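Local coordinates for C-terminal peptide of Putative angiotensinogen (Lampetra fluviatilis, PDB 5INW), which is the C-terminal part of a reactive-loop-cleaved lamprey serpin, an angiotensinogen that binds heparin, which promotes its inhibition of thrombin, at residues C[7-19]-C[23-34]. Residues are numbered along the deposited sequence; the frame is centred on the assembly and turned at random.
Sequences TVDRPFVVLIYDE and AVIFMGRVADPK
Val-30 lies over one face of the Phe-12 ring: its CB sits 3.9 Å from the ring centroid and 28° off the normal, a CH-pi contact. In the plane of that ring, at its edge, is Arg-10 O; Leu-15 O is likewise at the edge of the Tyr-17 ring, in plane. With CG between the backbone N and the carbonyl carbon (chi1 67°), the Phe-12 ring lies alongside Val-30 and its CZ end comes nearest. Ile-16 CD1 lies 4.2 Å from Phe-26 CD2, oblique to the ring, the two side chains running side by side.

Between these pairs Gly-28 faces Val-14, whose CG1 approaches Gly-28 O at 3.7 Å. On the other side of the sheet, Leu-15 CD2 touches Met-27 CG at 3.6 Å.

Paired backbone bonds define the antiparallel hairpin of strands 12-18 and 24-30, Val-30 N to Phe-12 O measuring 2.9 Å. The register slips at a classic beta bulge, where Ile-25 and Phe-26 both face Ile-16: Ile-16 O accepts Ile-25 N at 2.9 Å and, weakly, Phe-26 N at 3.4 Å. Beyond it, Asp-18 N binds Ala-23 O at 2.8 Å.

The Arg-29 guanidinium turns away to a salt bridge with Glu-323 of the main angiotensinogen chain, and a strand of that chain pairs in parallel with this hairpin. Backbone bonds thus set the register, while apolar contacts on both faces suit a buried C-terminal hairpin of the serpin fold, held to the main chain after loop cleavage by side-chain bonds and the shared sheet.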
loop_
_atom_site.group_PDB
_atom_site.type_symbol
_atom_site.label_atom_id
_atom_site.label_comp_id
_atom_site.label_asym_id
_atom_site.label_seq_id
_atom_site.Cartn_x
_atom_site.Cartn_y
_atom_site.Cartn_z
ATOM N N THR C 7 -3.609 -23.306 9.890
ATOM C CA THR C 7 -2.547 -22.868 10.794
ATOM C C THR C 7 -1.537 -22.039 10.015
ATOM O O THR C 7 -0.870 -22.496 9.119
ATOM C CB THR C 7 -1.866 -24.026 11.535
ATOM O OG1 THR C 7 -1.090 -24.764 10.594
ATOM C CG2 THR C 7 -2.905 -24.948 12.204
ATOM N N VAL C 8 -1.469 -20.774 10.365
ATOM C CA VAL C 8 -0.556 -19.866 9.749
ATOM C C VAL C 8 0.662 -19.953 10.653
ATOM O O VAL C 8 0.808 -19.158 11.583
ATOM C CB VAL C 8 -1.172 -18.445 9.663
ATOM C CG1 VAL C 8 -0.265 -17.487 8.873
ATOM C CG2 VAL C 8 -2.574 -18.524 9.042
ATOM N N ASP C 9 1.487 -20.976 10.400
ATOM C CA ASP C 9 2.717 -21.250 11.179
ATOM C C ASP C 9 3.970 -21.082 10.328
ATOM O O ASP C 9 5.065 -21.317 10.816
ATOM C CB ASP C 9 2.669 -22.663 11.826
ATOM C CG ASP C 9 2.581 -23.792 10.799
ATOM O OD1 ASP C 9 1.786 -23.711 9.838
ATOM O OD2 ASP C 9 3.327 -24.770 10.936
ATOM N N ARG C 10 3.790 -20.674 9.068
ATOM C CA ARG C 10 4.845 -20.564 8.041
ATOM C C ARG C 10 4.714 -19.194 7.346
ATOM O O ARG C 10 3.721 -18.506 7.567
ATOM C CB ARG C 10 4.657 -21.637 6.962
ATOM C CG ARG C 10 3.925 -22.905 7.374
ATOM C CD ARG C 10 3.926 -23.922 6.254
ATOM N NE ARG C 10 4.216 -25.271 6.718
ATOM C CZ ARG C 10 3.404 -26.015 7.460
ATOM N NH1 ARG C 10 2.232 -25.549 7.912
ATOM N NH2 ARG C 10 3.788 -27.251 7.778
ATOM N N PRO C 11 5.680 -18.806 6.496
ATOM C CA PRO C 11 5.511 -17.576 5.765
ATOM C C PRO C 11 4.261 -17.596 4.932
ATOM O O PRO C 11 3.921 -18.642 4.373
ATOM C CB PRO C 11 6.723 -17.541 4.875
ATOM C CG PRO C 11 7.761 -18.289 5.609
ATOM C CD PRO C 11 7.101 -19.095 6.681
ATOM N N PHE C 12 3.587 -16.445 4.875
ATOM C CA PHE C 12 2.334 -16.311 4.157
ATOM C C PHE C 12 2.192 -14.979 3.425
ATOM O O PHE C 12 2.736 -13.970 3.831
ATOM C CB PHE C 12 1.176 -16.518 5.102
ATOM C CG PHE C 12 1.038 -15.468 6.137
ATOM C CD1 PHE C 12 0.166 -14.412 5.962
ATOM C CD2 PHE C 12 1.728 -15.559 7.324
ATOM C CE1 PHE C 12 0.001 -13.467 6.961
ATOM C CE2 PHE C 12 1.565 -14.619 8.333
ATOM C CZ PHE C 12 0.714 -13.578 8.156
ATOM N N VAL C 13 1.456 -15.005 2.324
ATOM C CA VAL C 13 1.063 -13.810 1.608
ATOM C C VAL C 13 -0.225 -13.223 2.212
ATOM O O VAL C 13 -1.153 -13.951 2.630
ATOM C CB VAL C 13 0.841 -14.117 0.131
ATOM C CG1 VAL C 13 0.373 -12.884 -0.641
ATOM C CG2 VAL C 13 2.127 -14.650 -0.467
ATOM N N VAL C 14 -0.284 -11.893 2.230
ATOM C CA VAL C 14 -1.332 -11.185 2.938
ATOM C C VAL C 14 -1.845 -10.082 1.999
ATOM O O VAL C 14 -1.072 -9.484 1.301
ATOM C CB VAL C 14 -0.789 -10.688 4.299
ATOM C CG1 VAL C 14 -0.025 -9.401 4.148
ATOM C CG2 VAL C 14 -1.888 -10.518 5.295
ATOM N N LEU C 15 -3.162 -9.918 1.917
ATOM C CA LEU C 15 -3.803 -8.899 1.085
ATOM C C LEU C 15 -5.015 -8.342 1.826
ATOM O O LEU C 15 -5.886 -9.087 2.218
ATOM C CB LEU C 15 -4.288 -9.455 -0.265
ATOM C CG LEU C 15 -3.287 -10.149 -1.188
ATOM C CD1 LEU C 15 -4.040 -10.605 -2.415
ATOM C CD2 LEU C 15 -2.122 -9.282 -1.619
ATOM N N ILE C 16 -5.059 -7.029 1.986
ATOM C CA ILE C 16 -6.151 -6.367 2.633
ATOM C C ILE C 16 -6.892 -5.679 1.502
ATOM O O ILE C 16 -6.294 -4.862 0.798
ATOM C CB ILE C 16 -5.609 -5.367 3.655
ATOM C CG1 ILE C 16 -5.027 -6.109 4.837
ATOM C CG2 ILE C 16 -6.715 -4.447 4.133
ATOM C CD1 ILE C 16 -4.230 -5.243 5.761
ATOM N N TYR C 17 -8.174 -5.985 1.315
ATOM C CA TYR C 17 -8.876 -5.517 0.123
ATOM C C TYR C 17 -10.341 -5.187 0.358
ATOM O O TYR C 17 -10.958 -5.716 1.267
ATOM C CB TYR C 17 -8.750 -6.589 -0.958
ATOM C CG TYR C 17 -9.622 -7.786 -0.696
ATOM C CD1 TYR C 17 -9.245 -8.799 0.225
ATOM C CD2 TYR C 17 -10.859 -7.893 -1.326
ATOM C CE1 TYR C 17 -10.092 -9.886 0.470
ATOM C CE2 TYR C 17 -11.699 -8.969 -1.087
ATOM C CZ TYR C 17 -11.337 -9.964 -0.197
ATOM O OH TYR C 17 -12.264 -11.001 -0.007
ATOM N N ASP C 18 -10.893 -4.306 -0.457
ATOM C CA ASP C 18 -12.312 -3.954 -0.375
ATOM C C ASP C 18 -13.046 -4.961 -1.187
ATOM O O ASP C 18 -12.661 -5.216 -2.333
ATOM C CB ASP C 18 -12.563 -2.565 -0.968
ATOM C CG ASP C 18 -14.029 -2.191 -1.043
ATOM O OD1 ASP C 18 -14.863 -2.631 -0.213
ATOM O OD2 ASP C 18 -14.356 -1.463 -1.993
ATOM N N GLU C 19 -14.131 -5.491 -0.632
ATOM C CA GLU C 19 -14.929 -6.492 -1.328
ATOM C C GLU C 19 -15.670 -5.955 -2.535
ATOM O O GLU C 19 -15.501 -6.524 -3.579
ATOM C CB GLU C 19 -15.883 -7.177 -0.387
ATOM C CG GLU C 19 -15.129 -8.016 0.613
ATOM C CD GLU C 19 -15.925 -8.278 1.848
ATOM O OE1 GLU C 19 -17.166 -8.370 1.749
ATOM O OE2 GLU C 19 -15.311 -8.385 2.937
ATOM N N ALA C 23 -10.526 -3.744 -4.524
ATOM C CA ALA C 23 -9.365 -2.870 -4.487
ATOM C C ALA C 23 -8.444 -3.363 -3.408
ATOM O O ALA C 23 -8.825 -3.476 -2.230
ATOM C CB ALA C 23 -9.760 -1.427 -4.203
ATOM N N VAL C 24 -7.206 -3.627 -3.803
ATOM C CA VAL C 24 -6.202 -4.023 -2.855
ATOM C C VAL C 24 -5.537 -2.785 -2.303
ATOM O O VAL C 24 -4.991 -1.958 -3.034
ATOM C CB VAL C 24 -5.193 -4.929 -3.481
ATOM C CG1 VAL C 24 -4.134 -5.279 -2.442
ATOM C CG2 VAL C 24 -5.918 -6.140 -3.982
ATOM N N ILE C 25 -5.555 -2.716 -0.991
ATOM C CA ILE C 25 -5.129 -1.569 -0.254
ATOM C C ILE C 25 -3.729 -1.759 0.303
ATOM O O ILE C 25 -2.980 -0.793 0.354
ATOM C CB ILE C 25 -6.120 -1.324 0.896
ATOM C CG1 ILE C 25 -7.522 -1.227 0.311
ATOM C CG2 ILE C 25 -5.789 -0.036 1.662
ATOM C CD1 ILE C 25 -8.581 -1.236 1.358
ATOM N N PHE C 26 -3.435 -2.956 0.813
ATOM C CA PHE C 26 -2.100 -3.345 1.197
ATOM C C PHE C 26 -1.846 -4.723 0.671
ATOM O O PHE C 26 -2.757 -5.507 0.560
ATOM C CB PHE C 26 -1.934 -3.404 2.716
ATOM C CG PHE C 26 -2.104 -2.078 3.413
ATOM C CD1 PHE C 26 -1.013 -1.254 3.617
ATOM C CD2 PHE C 26 -3.361 -1.649 3.828
ATOM C CE1 PHE C 26 -1.172 -0.023 4.238
ATOM C CE2 PHE C 26 -3.520 -0.415 4.406
ATOM C CZ PHE C 26 -2.427 0.395 4.624
ATOM N N MET C 27 -0.596 -4.976 0.303
ATOM C CA MET C 27 -0.127 -6.247 -0.177
ATOM C C MET C 27 1.109 -6.560 0.567
ATOM O O MET C 27 1.932 -5.681 0.850
ATOM C CB MET C 27 0.339 -6.150 -1.634
ATOM C CG MET C 27 -0.771 -6.103 -2.633
ATOM S SD MET C 27 -0.316 -5.638 -4.285
ATOM C CE MET C 27 1.180 -6.538 -4.457
ATOM N N GLY C 28 1.323 -7.843 0.776
ATOM C CA GLY C 28 2.610 -8.278 1.268
ATOM C C GLY C 28 2.750 -9.744 1.601
ATOM O O GLY C 28 1.894 -10.583 1.272
ATOM N N ARG C 29 3.880 -10.006 2.265
ATOM C CA ARG C 29 4.272 -11.303 2.739
ATOM C C ARG C 29 4.845 -11.113 4.128
ATOM O O ARG C 29 5.743 -10.282 4.334
ATOM C CB ARG C 29 5.323 -11.940 1.820
ATOM C CG ARG C 29 6.014 -13.202 2.394
ATOM C CD ARG C 29 7.520 -13.053 2.429
ATOM N NE ARG C 29 8.025 -13.201 1.069
ATOM C CZ ARG C 29 9.292 -13.096 0.700
ATOM N NH1 ARG C 29 9.594 -13.306 -0.566
ATOM N NH2 ARG C 29 10.246 -12.789 1.583
ATOM N N VAL C 30 4.312 -11.901 5.062
ATOM C CA VAL C 30 4.834 -11.948 6.407
ATOM C C VAL C 30 5.659 -13.216 6.571
ATOM O O VAL C 30 5.112 -14.320 6.477
ATOM C CB VAL C 30 3.714 -11.921 7.441
ATOM C CG1 VAL C 30 4.319 -11.965 8.825
ATOM C CG2 VAL C 30 2.886 -10.661 7.275
ATOM N N ALA C 31 6.971 -13.031 6.774
ATOM C CA ALA C 31 7.919 -14.115 7.058
ATOM C C ALA C 31 8.580 -14.065 8.448
ATOM O O ALA C 31 9.107 -15.065 8.875
ATOM C CB ALA C 31 8.982 -14.158 5.995
ATOM N N ASP C 32 8.507 -12.947 9.165
ATOM C CA ASP C 32 9.216 -12.810 10.431
ATOM C C ASP C 32 8.505 -11.771 11.277
ATOM O O ASP C 32 8.855 -10.599 11.263
ATOM C CB ASP C 32 10.686 -12.433 10.176
ATOM C CG ASP C 32 11.416 -11.963 11.442
ATOM O OD1 ASP C 32 11.101 -12.490 12.534
ATOM O OD2 ASP C 32 12.286 -11.041 11.341
ATOM N N PRO C 33 7.476 -12.195 12.006
ATOM C CA PRO C 33 6.823 -11.367 13.024
ATOM C C PRO C 33 7.785 -10.763 14.071
ATOM O O PRO C 33 8.922 -11.221 14.218
ATOM C CB PRO C 33 5.925 -12.362 13.726
ATOM C CG PRO C 33 5.599 -13.388 12.703
ATOM C CD PRO C 33 6.780 -13.482 11.807
ATOM N N LYS C 34 7.326 -9.758 14.808
ATOM C CA LYS C 34 8.091 -9.205 15.951
ATOM C C LYS C 34 7.151 -8.611 17.030
ATOM O O LYS C 34 5.950 -8.554 16.817
ATOM C CB LYS C 34 9.119 -8.159 15.450
ATOM C CG LYS C 34 10.558 -8.666 15.302
ATOM C CD LYS C 34 11.354 -7.787 14.342
ATOM C CE LYS C 34 10.926 -8.011 12.900
ATOM N NZ LYS C 34 11.842 -7.261 12.019
#